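Local coordinates for activator of Hsp90 ATPase homologue 1/2-like C-terminal domain-containing protein (Staphylococcus saprophyticus subsp. saprophyticus, PDB 3Q6A) that is of unknown function but belongs to the AHA1 family and probably adopts a Bet v 1-like fold, related to activators of the Hsp90 ATPase, at residues Thr5-Ala19 / Trp112-Glu124. Residues are numbered along the deposited sequence; the frame is centred on the assembly and turned at random.
Sequences TKMQVDVPRETVFEA and WVYMLSCLKVYLE
K120 reaches from helix 112-124 to strand 5-9, which runs almost parallel to it, 6° between their axes. Its CG is anti to the backbone N (chi1 -178°) and the chain stays extended as far as CE. CB leads off toward the strand; CG, CD and CE then run past Q8 O (3.7, 3.5 and 3.7 Å), CD also touching SE of the selenomethionine M7, and the last torsion bends NZ onto Q8 O at 2.8 Å, above the carbonyl plane. NZ also forms a salt bridge with E124 OE2 (2.7 Å), on the syn side of the carboxylate and somewhat out of its plane; D10 N meets that oxygen on the anti side, nearly straight (170°). Lysine suits this place: its four methylenes span the gap, and its ammonium finds two acceptors. Toward helix 13-19, L123 rests CB on V9 CG1 and spreads its methyls, CD1 on V16 CG2 (3.8 Å) and A19, CD2 on A19 and T15. Farther back, M7 CE bends to S117 OG (3.5 Å), and L116 CD1 meets T5 CG2. Helix 102-125 packing on strand 3-9 and helix 13-21 is consistent with the family's helix-grip fold. With two donors on one oxygen, E124 is probably kept ionised, offsetting the lysine's charge despite D10 nearby.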
loop_
_atom_site.group_PDB
_atom_site.type_symbol
_atom_site.label_atom_id
_atom_site.label_comp_id
_atom_site.label_asym_id
_atom_site.label_seq_id
_atom_site.Cartn_x
_atom_site.Cartn_y
_atom_site.Cartn_z
ATOM N N THR D 5 -10.392 1.432 4.827
ATOM C CA THR D 5 -9.626 1.063 3.648
ATOM C C THR D 5 -10.190 -0.212 3.027
ATOM O O THR D 5 -10.538 -1.151 3.731
ATOM C CB THR D 5 -8.140 0.841 4.009
ATOM O OG1 THR D 5 -7.664 1.974 4.744
ATOM C CG2 THR D 5 -7.308 0.691 2.757
ATOM N N LYS D 6 -10.285 -0.240 1.703
ATOM C CA LYS D 6 -10.812 -1.415 1.016
ATOM C C LYS D 6 -9.794 -1.938 0.025
ATOM O O LYS D 6 -9.143 -1.154 -0.666
ATOM C CB LYS D 6 -12.113 -1.063 0.287
ATOM C CG LYS D 6 -13.275 -0.735 1.210
ATOM C CD LYS D 6 -14.557 -0.446 0.438
ATOM C CE LYS D 6 -15.720 -0.242 1.397
ATOM N NZ LYS D 6 -17.007 0.024 0.695
HETATM N N MSE D 7 -9.639 -3.259 -0.027
HETATM C CA MSE D 7 -8.683 -3.883 -0.941
HETATM C C MSE D 7 -9.269 -5.142 -1.571
HETATM O O MSE D 7 -9.763 -6.023 -0.875
HETATM C CB MSE D 7 -7.399 -4.268 -0.207
HETATM C CG MSE D 7 -6.329 -4.898 -1.112
HETATM SE SE MSE D 7 -5.566 -3.707 -2.268
HETATM C CE MSE D 7 -4.491 -2.738 -1.075
ATOM N N GLN D 8 -9.196 -5.214 -2.891
ATOM C CA GLN D 8 -9.681 -6.378 -3.618
ATOM C C GLN D 8 -8.586 -7.430 -3.625
ATOM O O GLN D 8 -7.418 -7.115 -3.862
ATOM C CB GLN D 8 -10.053 -5.986 -5.057
ATOM C CG GLN D 8 -10.189 -7.176 -5.996
ATOM C CD GLN D 8 -11.404 -8.046 -5.707
ATOM O OE1 GLN D 8 -11.365 -9.256 -5.926
ATOM N NE2 GLN D 8 -12.497 -7.431 -5.240
ATOM N N VAL D 9 -8.954 -8.668 -3.307
ATOM C CA VAL D 9 -8.024 -9.787 -3.312
ATOM C C VAL D 9 -8.710 -10.896 -4.116
ATOM O O VAL D 9 -9.805 -11.340 -3.766
ATOM C CB VAL D 9 -7.716 -10.297 -1.898
ATOM C CG1 VAL D 9 -6.604 -11.300 -1.975
ATOM C CG2 VAL D 9 -7.322 -9.123 -0.976
ATOM N N ASP D 10 -8.051 -11.346 -5.182
ATOM C CA ASP D 10 -8.629 -12.340 -6.092
ATOM C C ASP D 10 -8.631 -13.811 -5.672
ATOM O O ASP D 10 -8.171 -14.689 -6.418
ATOM C CB ASP D 10 -7.969 -12.207 -7.472
ATOM C CG ASP D 10 -8.153 -10.824 -8.088
ATOM O OD1 ASP D 10 -9.012 -10.036 -7.628
ATOM O OD2 ASP D 10 -7.439 -10.519 -9.070
ATOM N N VAL D 11 -9.142 -14.077 -4.470
ATOM C CA VAL D 11 -9.258 -15.442 -3.951
ATOM C C VAL D 11 -10.560 -15.488 -3.166
ATOM O O VAL D 11 -11.111 -14.448 -2.840
ATOM C CB VAL D 11 -8.100 -15.838 -3.002
ATOM C CG1 VAL D 11 -6.784 -15.863 -3.753
ATOM C CG2 VAL D 11 -8.038 -14.888 -1.831
ATOM N N PRO D 12 -11.081 -16.697 -2.880
ATOM C CA PRO D 12 -12.335 -16.808 -2.127
ATOM C C PRO D 12 -12.229 -16.209 -0.723
ATOM O O PRO D 12 -11.171 -16.238 -0.102
ATOM C CB PRO D 12 -12.597 -18.316 -2.092
ATOM C CG PRO D 12 -11.951 -18.798 -3.355
ATOM C CD PRO D 12 -10.639 -18.018 -3.348
ATOM N N ARG D 13 -13.357 -15.684 -0.251
ATOM C CA ARG D 13 -13.483 -15.042 1.050
ATOM C C ARG D 13 -12.954 -15.884 2.205
ATOM O O ARG D 13 -12.309 -15.352 3.114
ATOM C CB ARG D 13 -14.952 -14.680 1.284
ATOM C CG ARG D 13 -15.190 -13.761 2.450
ATOM C CD ARG D 13 -16.647 -13.375 2.538
ATOM N NE ARG D 13 -17.503 -14.541 2.723
ATOM C CZ ARG D 13 -18.765 -14.477 3.136
ATOM N NH1 ARG D 13 -19.319 -13.300 3.408
ATOM N NH2 ARG D 13 -19.473 -15.587 3.272
ATOM N N GLU D 14 -13.224 -17.189 2.172
ATOM C CA GLU D 14 -12.761 -18.086 3.224
ATOM C C GLU D 14 -11.247 -18.058 3.308
ATOM O O GLU D 14 -10.674 -18.014 4.397
ATOM C CB GLU D 14 -13.204 -19.537 2.964
ATOM C CG GLU D 14 -14.704 -19.792 2.982
ATOM C CD GLU D 14 -15.416 -19.200 1.784
ATOM O OE1 GLU D 14 -14.749 -19.022 0.735
ATOM O OE2 GLU D 14 -16.638 -18.929 1.891
ATOM N N THR D 15 -10.596 -18.076 2.151
ATOM C CA THR D 15 -9.145 -18.078 2.095
ATOM C C THR D 15 -8.532 -16.804 2.670
ATOM O O THR D 15 -7.493 -16.856 3.322
ATOM C CB THR D 15 -8.641 -18.244 0.653
ATOM O OG1 THR D 15 -9.114 -19.487 0.123
ATOM C CG2 THR D 15 -7.114 -18.238 0.622
ATOM N N VAL D 16 -9.170 -15.669 2.420
ATOM C CA VAL D 16 -8.663 -14.401 2.937
ATOM C C VAL D 16 -8.865 -14.373 4.458
ATOM O O VAL D 16 -7.976 -13.972 5.202
ATOM C CB VAL D 16 -9.396 -13.198 2.303
ATOM C CG1 VAL D 16 -8.843 -11.891 2.881
ATOM C CG2 VAL D 16 -9.215 -13.217 0.775
ATOM N N PHE D 17 -10.039 -14.808 4.911
ATOM C CA PHE D 17 -10.353 -14.845 6.339
ATOM C C PHE D 17 -9.308 -15.696 7.047
ATOM O O PHE D 17 -8.743 -15.289 8.063
ATOM C CB PHE D 17 -11.751 -15.441 6.558
ATOM C CG PHE D 17 -12.119 -15.637 8.017
ATOM C CD1 PHE D 17 -12.649 -14.587 8.767
ATOM C CD2 PHE D 17 -11.922 -16.870 8.631
ATOM C CE1 PHE D 17 -12.981 -14.770 10.120
ATOM C CE2 PHE D 17 -12.247 -17.063 9.976
ATOM C CZ PHE D 17 -12.778 -16.010 10.718
ATOM N N GLU D 18 -9.036 -16.875 6.490
ATOM C CA GLU D 18 -8.063 -17.787 7.064
ATOM C C GLU D 18 -6.666 -17.190 7.149
ATOM O O GLU D 18 -5.902 -17.521 8.055
ATOM C CB GLU D 18 -7.997 -19.087 6.260
ATOM C CG GLU D 18 -9.185 -20.028 6.460
ATOM C CD GLU D 18 -9.337 -20.519 7.903
ATOM O OE1 GLU D 18 -8.365 -21.072 8.462
ATOM O OE2 GLU D 18 -10.434 -20.349 8.468
ATOM N N ALA D 19 -6.325 -16.326 6.192
ATOM C CA ALA D 19 -5.014 -15.696 6.170
ATOM C C ALA D 19 -4.738 -14.921 7.458
ATOM O O ALA D 19 -3.588 -14.864 7.910
ATOM C CB ALA D 19 -4.896 -14.760 4.948
ATOM N N TRP D 112 -2.482 0.641 7.046
ATOM C CA TRP D 112 -3.585 -0.198 6.580
ATOM C C TRP D 112 -3.445 -0.512 5.110
ATOM O O TRP D 112 -3.619 -1.660 4.707
ATOM C CB TRP D 112 -4.927 0.488 6.833
ATOM C CG TRP D 112 -5.322 0.493 8.281
ATOM C CD1 TRP D 112 -5.418 1.583 9.107
ATOM C CD2 TRP D 112 -5.624 -0.655 9.088
ATOM N NE1 TRP D 112 -5.756 1.181 10.384
ATOM C CE2 TRP D 112 -5.888 -0.187 10.398
ATOM C CE3 TRP D 112 -5.694 -2.036 8.831
ATOM C CZ2 TRP D 112 -6.217 -1.051 11.446
ATOM C CZ3 TRP D 112 -6.021 -2.893 9.877
ATOM C CH2 TRP D 112 -6.278 -2.396 11.168
ATOM N N VAL D 113 -3.098 0.495 4.308
ATOM C CA VAL D 113 -2.944 0.258 2.873
ATOM C C VAL D 113 -1.795 -0.694 2.606
ATOM O O VAL D 113 -1.916 -1.597 1.800
ATOM C CB VAL D 113 -2.682 1.560 2.102
ATOM C CG1 VAL D 113 -2.492 1.251 0.614
ATOM C CG2 VAL D 113 -3.864 2.520 2.303
ATOM N N TYR D 114 -0.670 -0.477 3.278
ATOM C CA TYR D 114 0.471 -1.363 3.084
ATOM C C TYR D 114 0.138 -2.812 3.498
ATOM O O TYR D 114 0.403 -3.751 2.756
ATOM C CB TYR D 114 1.670 -0.861 3.893
ATOM C CG TYR D 114 2.916 -1.658 3.633
ATOM C CD1 TYR D 114 3.447 -1.757 2.348
ATOM C CD2 TYR D 114 3.555 -2.346 4.665
ATOM C CE1 TYR D 114 4.592 -2.533 2.093
ATOM C CE2 TYR D 114 4.702 -3.124 4.418
ATOM C CZ TYR D 114 5.209 -3.209 3.134
ATOM O OH TYR D 114 6.348 -3.956 2.895
HETATM N N MSE D 115 -0.427 -3.000 4.690
HETATM C CA MSE D 115 -0.749 -4.363 5.124
HETATM C C MSE D 115 -1.662 -5.080 4.121
HETATM O O MSE D 115 -1.443 -6.251 3.806
HETATM C CB MSE D 115 -1.415 -4.358 6.514
HETATM C CG MSE D 115 -1.784 -5.772 7.083
HETATM SE SE MSE D 115 -3.385 -6.484 6.519
HETATM C CE MSE D 115 -4.477 -5.526 7.475
ATOM N N LEU D 116 -2.664 -4.374 3.616
ATOM C CA LEU D 116 -3.620 -4.965 2.673
ATOM C C LEU D 116 -2.938 -5.257 1.339
ATOM O O LEU D 116 -3.324 -6.192 0.627
ATOM C CB LEU D 116 -4.845 -4.032 2.502
ATOM C CG LEU D 116 -5.758 -3.957 3.743
ATOM C CD1 LEU D 116 -6.820 -2.872 3.593
ATOM C CD2 LEU D 116 -6.411 -5.331 3.951
ATOM N N SER D 117 -1.916 -4.468 0.993
ATOM C CA SER D 117 -1.172 -4.705 -0.249
ATOM C C SER D 117 -0.329 -5.948 -0.072
ATOM O O SER D 117 -0.215 -6.762 -0.979
ATOM C CB SER D 117 -0.257 -3.512 -0.587
ATOM O OG SER D 117 -1.048 -2.371 -0.841
ATOM N N CYS D 118 0.278 -6.091 1.101
ATOM C CA CYS D 118 1.077 -7.274 1.399
ATOM C C CYS D 118 0.134 -8.482 1.395
ATOM O O CYS D 118 0.491 -9.558 0.925
ATOM C CB CYS D 118 1.719 -7.149 2.774
ATOM S SG CYS D 118 3.000 -5.883 2.868
ATOM N N LEU D 119 -1.062 -8.293 1.941
ATOM C CA LEU D 119 -2.057 -9.366 1.974
ATOM C C LEU D 119 -2.365 -9.846 0.548
ATOM O O LEU D 119 -2.299 -11.046 0.250
ATOM C CB LEU D 119 -3.336 -8.868 2.636
ATOM C CG LEU D 119 -4.518 -9.839 2.588
ATOM C CD1 LEU D 119 -4.189 -11.079 3.427
ATOM C CD2 LEU D 119 -5.775 -9.151 3.050
ATOM N N LYS D 120 -2.686 -8.898 -0.324
ATOM C CA LYS D 120 -3.041 -9.183 -1.714
ATOM C C LYS D 120 -1.943 -9.956 -2.441
ATOM O O LYS D 120 -2.208 -10.962 -3.133
ATOM C CB LYS D 120 -3.361 -7.868 -2.432
ATOM C CG LYS D 120 -3.810 -8.017 -3.894
ATOM C CD LYS D 120 -4.039 -6.663 -4.550
ATOM C CE LYS D 120 -4.487 -6.800 -6.015
ATOM N NZ LYS D 120 -5.873 -7.399 -6.160
ATOM N N VAL D 121 -0.703 -9.508 -2.272
ATOM C CA VAL D 121 0.418 -10.175 -2.911
ATOM C C VAL D 121 0.626 -11.594 -2.378
ATOM O O VAL D 121 0.883 -12.525 -3.144
ATOM C CB VAL D 121 1.719 -9.394 -2.694
ATOM C CG1 VAL D 121 2.881 -10.144 -3.327
ATOM C CG2 VAL D 121 1.580 -7.996 -3.286
ATOM N N TYR D 122 0.525 -11.756 -1.062
ATOM C CA TYR D 122 0.716 -13.069 -0.453
ATOM C C TYR D 122 -0.324 -14.092 -0.936
ATOM O O TYR D 122 0.027 -15.231 -1.258
ATOM C CB TYR D 122 0.678 -12.940 1.076
ATOM C CG TYR D 122 0.565 -14.250 1.835
ATOM C CD1 TYR D 122 1.573 -15.209 1.760
ATOM C CD2 TYR D 122 -0.559 -14.530 2.617
ATOM C CE1 TYR D 122 1.466 -16.429 2.446
ATOM C CE2 TYR D 122 -0.676 -15.749 3.311
ATOM C CZ TYR D 122 0.342 -16.690 3.214
ATOM O OH TYR D 122 0.231 -17.906 3.863
ATOM N N LEU D 123 -1.584 -13.689 -0.995
ATOM C CA LEU D 123 -2.654 -14.598 -1.422
ATOM C C LEU D 123 -2.767 -14.788 -2.937
ATOM O O LEU D 123 -3.180 -15.852 -3.405
ATOM C CB LEU D 123 -3.997 -14.125 -0.868
ATOM C CG LEU D 123 -4.115 -14.180 0.665
ATOM C CD1 LEU D 123 -5.464 -13.627 1.124
ATOM C CD2 LEU D 123 -3.930 -15.625 1.120
ATOM N N GLU D 124 -2.403 -13.773 -3.709
ATOM C CA GLU D 124 -2.506 -13.887 -5.166
ATOM C C GLU D 124 -1.254 -14.467 -5.818
ATOM O O GLU D 124 -1.331 -14.995 -6.926
ATOM C CB GLU D 124 -2.827 -12.524 -5.793
ATOM C CG GLU D 124 -4.259 -12.047 -5.552
ATOM C CD GLU D 124 -4.547 -10.704 -6.174
ATOM O OE1 GLU D 124 -3.719 -10.225 -6.981
ATOM O OE2 GLU D 124 -5.609 -10.118 -5.883
#